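Local coordinates for protein glycoside hydrolase family 31 (PDB 5I0F) that breaks down cycloalternan, a cyclic glucose tetrasaccharide, probably as a retaining alpha-glucosidase-type hydrolase that works through a covalent glycosyl-enzyme intermediate, at residues 465-470 with 527-532. Residues are numbered along the deposited sequence; the frame is centred on the assembly and turned at random.
With BGC (beta-D-glucopyranose), chain C; GLC (alpha-D-glucopyranose), chain B.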
ATOM      1  N   LYS A 465       5.266  -2.908  13.313  1.00 15.82           N
ATOM      2  CA  LYS A 465       5.060  -2.108  12.111  1.00 15.98           C
ATOM      3  C   LYS A 465       5.559  -2.928  10.923  1.00 16.01           C
ATOM      4  O   LYS A 465       6.761  -2.928  10.619  1.00 16.86           O
ATOM      5  CB  LYS A 465       5.797  -0.771  12.194  1.00 15.95           C
ATOM      6  CG  LYS A 465       5.523   0.125  10.991  1.00 16.08           C
ATOM      7  CD  LYS A 465       6.067   1.526  11.185  1.00 16.63           C
ATOM      8  CE  LYS A 465       5.712   2.398   9.991  1.00 16.74           C
ATOM      9  NZ  LYS A 465       6.157   3.808  10.185  1.00 16.97           N
ATOM     10  N   THR A 466       4.624  -3.614  10.283  1.00 16.34           N
ATOM     11  CA  THR A 466       4.868  -4.550   9.205  1.00 16.73           C
ATOM     12  C   THR A 466       4.894  -3.753   7.912  1.00 16.31           C
ATOM     13  O   THR A 466       3.931  -3.718   7.179  1.00 16.12           O
ATOM     14  CB  THR A 466       3.776  -5.653   9.211  1.00 17.13           C
ATOM     15  OG1 THR A 466       2.524  -5.089   9.622  1.00 17.58           O
ATOM     16  CG2 THR A 466       4.141  -6.756  10.190  1.00 17.34           C
ATOM     17  N   ASP A 467       6.025  -3.100   7.666  1.00 16.05           N
ATOM     18  CA  ASP A 467       6.252  -2.252   6.505  1.00 16.50           C
ATOM     19  C   ASP A 467       6.551  -3.108   5.257  1.00 16.68           C
ATOM     20  O   ASP A 467       6.872  -4.291   5.364  1.00 16.72           O
ATOM     21  CB  ASP A 467       7.440  -1.318   6.832  1.00 17.31           C
ATOM     22  CG  ASP A 467       7.531  -0.087   5.950  1.00 18.33           C
ATOM     23  OD1 ASP A 467       6.680   0.170   5.087  1.00 18.62           O
ATOM     24  OD2 ASP A 467       8.513   0.690   6.160  1.00 21.20           O
ATOM     25  N   GLY A 468       6.427  -2.507   4.089  1.00 16.47           N
ATOM     26  CA  GLY A 468       6.637  -3.213   2.824  1.00 17.46           C
ATOM     27  C   GLY A 468       5.573  -4.247   2.470  1.00 17.76           C
ATOM     28  O   GLY A 468       4.412  -4.093   2.808  1.00 17.64           O
ATOM     29  N   GLY A 469       5.977  -5.276   1.739  1.00 18.28           N
ATOM     30  CA  GLY A 469       5.084  -6.335   1.261  1.00 18.62           C
ATOM     31  C   GLY A 469       4.733  -6.277  -0.225  1.00 18.90           C
ATOM     32  O   GLY A 469       4.033  -7.176  -0.724  1.00 18.94           O
ATOM     33  N   GLU A 470       5.241  -5.258  -0.929  1.00 18.98           N
ATOM     34  CA  GLU A 470       4.932  -5.021  -2.362  1.00 18.93           C
ATOM     35  C   GLU A 470       6.021  -5.558  -3.288  1.00 19.41           C
ATOM     36  O   GLU A 470       5.988  -5.283  -4.468  1.00 20.14           O
ATOM     37  CB  GLU A 470       4.777  -3.527  -2.656  1.00 19.03           C
ATOM     38  CG  GLU A 470       3.997  -2.731  -1.609  1.00 18.51           C
ATOM     39  CD  GLU A 470       4.835  -2.157  -0.463  1.00 18.84           C
ATOM     40  OE1 GLU A 470       6.076  -2.393  -0.381  1.00 18.95           O
ATOM     41  OE2 GLU A 470       4.242  -1.437   0.384  1.00 18.61           O
ATOM     42  N   LEU A 527      -3.992  -2.869  11.663  1.00 19.14           N
ATOM     43  CA  LEU A 527      -4.095  -1.446  11.398  1.00 18.92           C
ATOM     44  C   LEU A 527      -3.315  -1.067  10.143  1.00 18.02           C
ATOM     45  O   LEU A 527      -2.408  -1.809   9.708  1.00 16.94           O
ATOM     46  CB  LEU A 527      -3.474  -0.656  12.555  1.00 19.80           C
ATOM     47  CG  LEU A 527      -4.246  -0.485  13.839  1.00 21.34           C
ATOM     48  CD1 LEU A 527      -4.874  -1.747  14.369  1.00 22.36           C
ATOM     49  CD2 LEU A 527      -3.363   0.198  14.869  1.00 21.85           C
ATOM     50  N   TYR A 528      -3.681   0.080   9.568  1.00 16.98           N
ATOM     51  CA  TYR A 528      -3.111   0.562   8.314  1.00 16.58           C
ATOM     52  C   TYR A 528      -2.771   2.032   8.371  1.00 16.39           C
ATOM     53  O   TYR A 528      -3.456   2.804   9.019  1.00 17.05           O
ATOM     54  CB  TYR A 528      -4.022   0.237   7.115  1.00 16.77           C
ATOM     55  CG  TYR A 528      -4.094  -1.256   6.948  1.00 16.62           C
ATOM     56  CD1 TYR A 528      -4.986  -2.018   7.701  1.00 16.91           C
ATOM     57  CD2 TYR A 528      -3.165  -1.931   6.146  1.00 17.04           C
ATOM     58  CE1 TYR A 528      -4.973  -3.411   7.643  1.00 17.32           C
ATOM     59  CE2 TYR A 528      -3.177  -3.316   6.052  1.00 17.01           C
ATOM     60  CZ  TYR A 528      -4.075  -4.046   6.805  1.00 17.28           C
ATOM     61  OH  TYR A 528      -4.011  -5.415   6.729  1.00 18.09           O
ATOM     62  N   TRP A 529      -1.685   2.426   7.707  1.00 15.96           N
ATOM     63  CA  TRP A 529      -1.401   3.840   7.514  1.00 15.86           C
ATOM     64  C   TRP A 529      -1.203   4.094   6.030  1.00 16.03           C
ATOM     65  O   TRP A 529      -0.934   3.164   5.268  1.00 16.00           O
ATOM     66  CB  TRP A 529      -0.247   4.345   8.400  1.00 15.86           C
ATOM     67  CG  TRP A 529       1.132   4.303   7.792  1.00 15.39           C
ATOM     68  CD1 TRP A 529       1.806   5.355   7.262  1.00 15.30           C
ATOM     69  CD2 TRP A 529       2.006   3.171   7.686  1.00 15.03           C
ATOM     70  NE1 TRP A 529       3.023   4.942   6.771  1.00 15.39           N
ATOM     71  CE2 TRP A 529       3.182   3.611   7.040  1.00 15.21           C
ATOM     72  CE3 TRP A 529       1.919   1.828   8.084  1.00 15.21           C
ATOM     73  CZ2 TRP A 529       4.263   2.758   6.770  1.00 15.08           C
ATOM     74  CZ3 TRP A 529       2.980   0.981   7.800  1.00 14.91           C
ATOM     75  CH2 TRP A 529       4.136   1.447   7.138  1.00 14.81           C
ATOM     76  N   ALA A 530      -1.344   5.358   5.626  1.00 15.84           N
ATOM     77  CA  ALA A 530      -1.403   5.759   4.225  1.00 15.39           C
ATOM     78  C   ALA A 530      -0.045   5.818   3.497  1.00 15.34           C
ATOM     79  O   ALA A 530       0.009   6.194   2.348  1.00 15.94           O
ATOM     80  CB  ALA A 530      -2.084   7.114   4.135  1.00 15.71           C
ATOM     81  N   GLY A 531       1.032   5.399   4.144  1.00 14.97           N
ATOM     82  CA  GLY A 531       2.351   5.316   3.495  1.00 15.26           C
ATOM     83  C   GLY A 531       3.117   6.621   3.466  1.00 15.58           C
ATOM     84  O   GLY A 531       2.961   7.478   4.357  1.00 15.38           O
ATOM     85  N   ASP A 532       3.960   6.757   2.450  1.00 15.64           N
ATOM     86  CA  ASP A 532       4.992   7.782   2.429  1.00 16.44           C
ATOM     87  C   ASP A 532       4.577   9.016   1.661  1.00 17.09           C
ATOM     88  O   ASP A 532       4.221   8.911   0.483  1.00 17.65           O
ATOM     89  CB  ASP A 532       6.239   7.233   1.750  1.00 16.68           C
ATOM     90  CG  ASP A 532       6.878   6.107   2.501  1.00 17.02           C
ATOM     91  OD1 ASP A 532       6.567   5.906   3.691  1.00 17.04           O
ATOM     92  OD2 ASP A 532       7.762   5.448   1.896  1.00 18.17           O
TER
HETATM   93  C2  BGC C   1       7.869   3.194   5.675  1.00 18.23           C
HETATM   94  C3  BGC C   1       8.388   4.400   6.479  1.00 17.77           C
HETATM   95  C4  BGC C   1       9.602   3.973   7.297  1.00 18.43           C
HETATM   96  C5  BGC C   1      10.678   3.343   6.399  1.00 19.02           C
HETATM   97  C6  BGC C   1      11.775   2.750   7.274  1.00 19.27           C
HETATM   98  C1  BGC C   1       8.785   1.954   5.518  1.00 19.92           C
HETATM   99  O2  BGC C   1       6.852   3.417   4.677  1.00 16.64           O
HETATM  100  O3  BGC C   1       7.352   4.920   7.316  1.00 17.48           O
HETATM  101  O4  BGC C   1      10.152   5.101   8.005  1.00 17.01           O
HETATM  102  O5  BGC C   1      10.178   2.318   5.504  1.00 19.44           O
HETATM  103  O6  BGC C   1      12.899   2.356   6.481  1.00 19.74           O
HETATM  104  C1  GLC B   2      12.500   5.433   1.384  1.00 25.41           C
HETATM  105  C2  GLC B   2      11.267   5.463   2.289  1.00 24.85           C
HETATM  106  C3  GLC B   2      10.736   4.054   2.522  1.00 24.05           C
HETATM  107  C4  GLC B   2      10.426   3.403   1.183  1.00 23.69           C
HETATM  108  C5  GLC B   2      11.722   3.386   0.368  1.00 24.16           C
HETATM  109  C6  GLC B   2      11.563   2.734  -0.995  1.00 24.21           C
HETATM  110  O2  GLC B   2      11.600   6.100   3.526  1.00 23.26           O
HETATM  111  O3  GLC B   2       9.550   4.118   3.330  1.00 23.19           O
HETATM  112  O4  GLC B   2       9.899   2.075   1.382  1.00 22.41           O
HETATM  113  O5  GLC B   2      12.217   4.725   0.174  1.00 25.23           O
HETATM  114  O6  GLC B   2      10.797   3.551  -1.895  1.00 24.36           O
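Lys465 lies over one face of the Trp529 indole, its extended chain crossing that of the tryptophan at about a right angle. Lys465 CE stands 3.7 Å from the centroid of the six-membered ring of Trp529, 24° off the normal, a CH-pi contact displaced toward the rim. Lys465 NZ follows over the same Trp529 ring at 4.4 Å from the centroid, so a cation-pi term adds to the methylene packing. With CG anti to the backbone N (chi1 -176°) and the rest of the chain extended, the lysine runs straight from its strand to the sugar. There NZ makes a salt bridge with Glu330 and a weak hydrogen bond to O3 of the glucose (BGC).

Asp467 comes to the indole from the side: OD1 is 3.5 Å from CH2 of Trp529, at the ring edge and near its plane. Gly468 N also reaches this oxygen, approaching from above the carboxylate plane with an N-H...O angle of 137°. The other oxygen, OD2 of Asp467, is bonded to C1 of the glucose at 1.4 Å, direct evidence of a glycosyl ester and of Asp467 as the nucleophile. The sugar's O2 lies at the same indole edge, 3.4 Å from CZ2 of Trp529, and donates to OD1 of Asp532 at 2.7 Å. Trp529 thus meets Lys465 with its face and Asp467 and the sugar with its edge.

Strands 463-466 and 527-529 are the fourth and sixth of the parallel barrel, with 513-515 between them. Side chains from their C-terminal ends and following loops contribute to this pocket, the active-site arrangement of a family 31 TIM barrel trapped as its covalent intermediate.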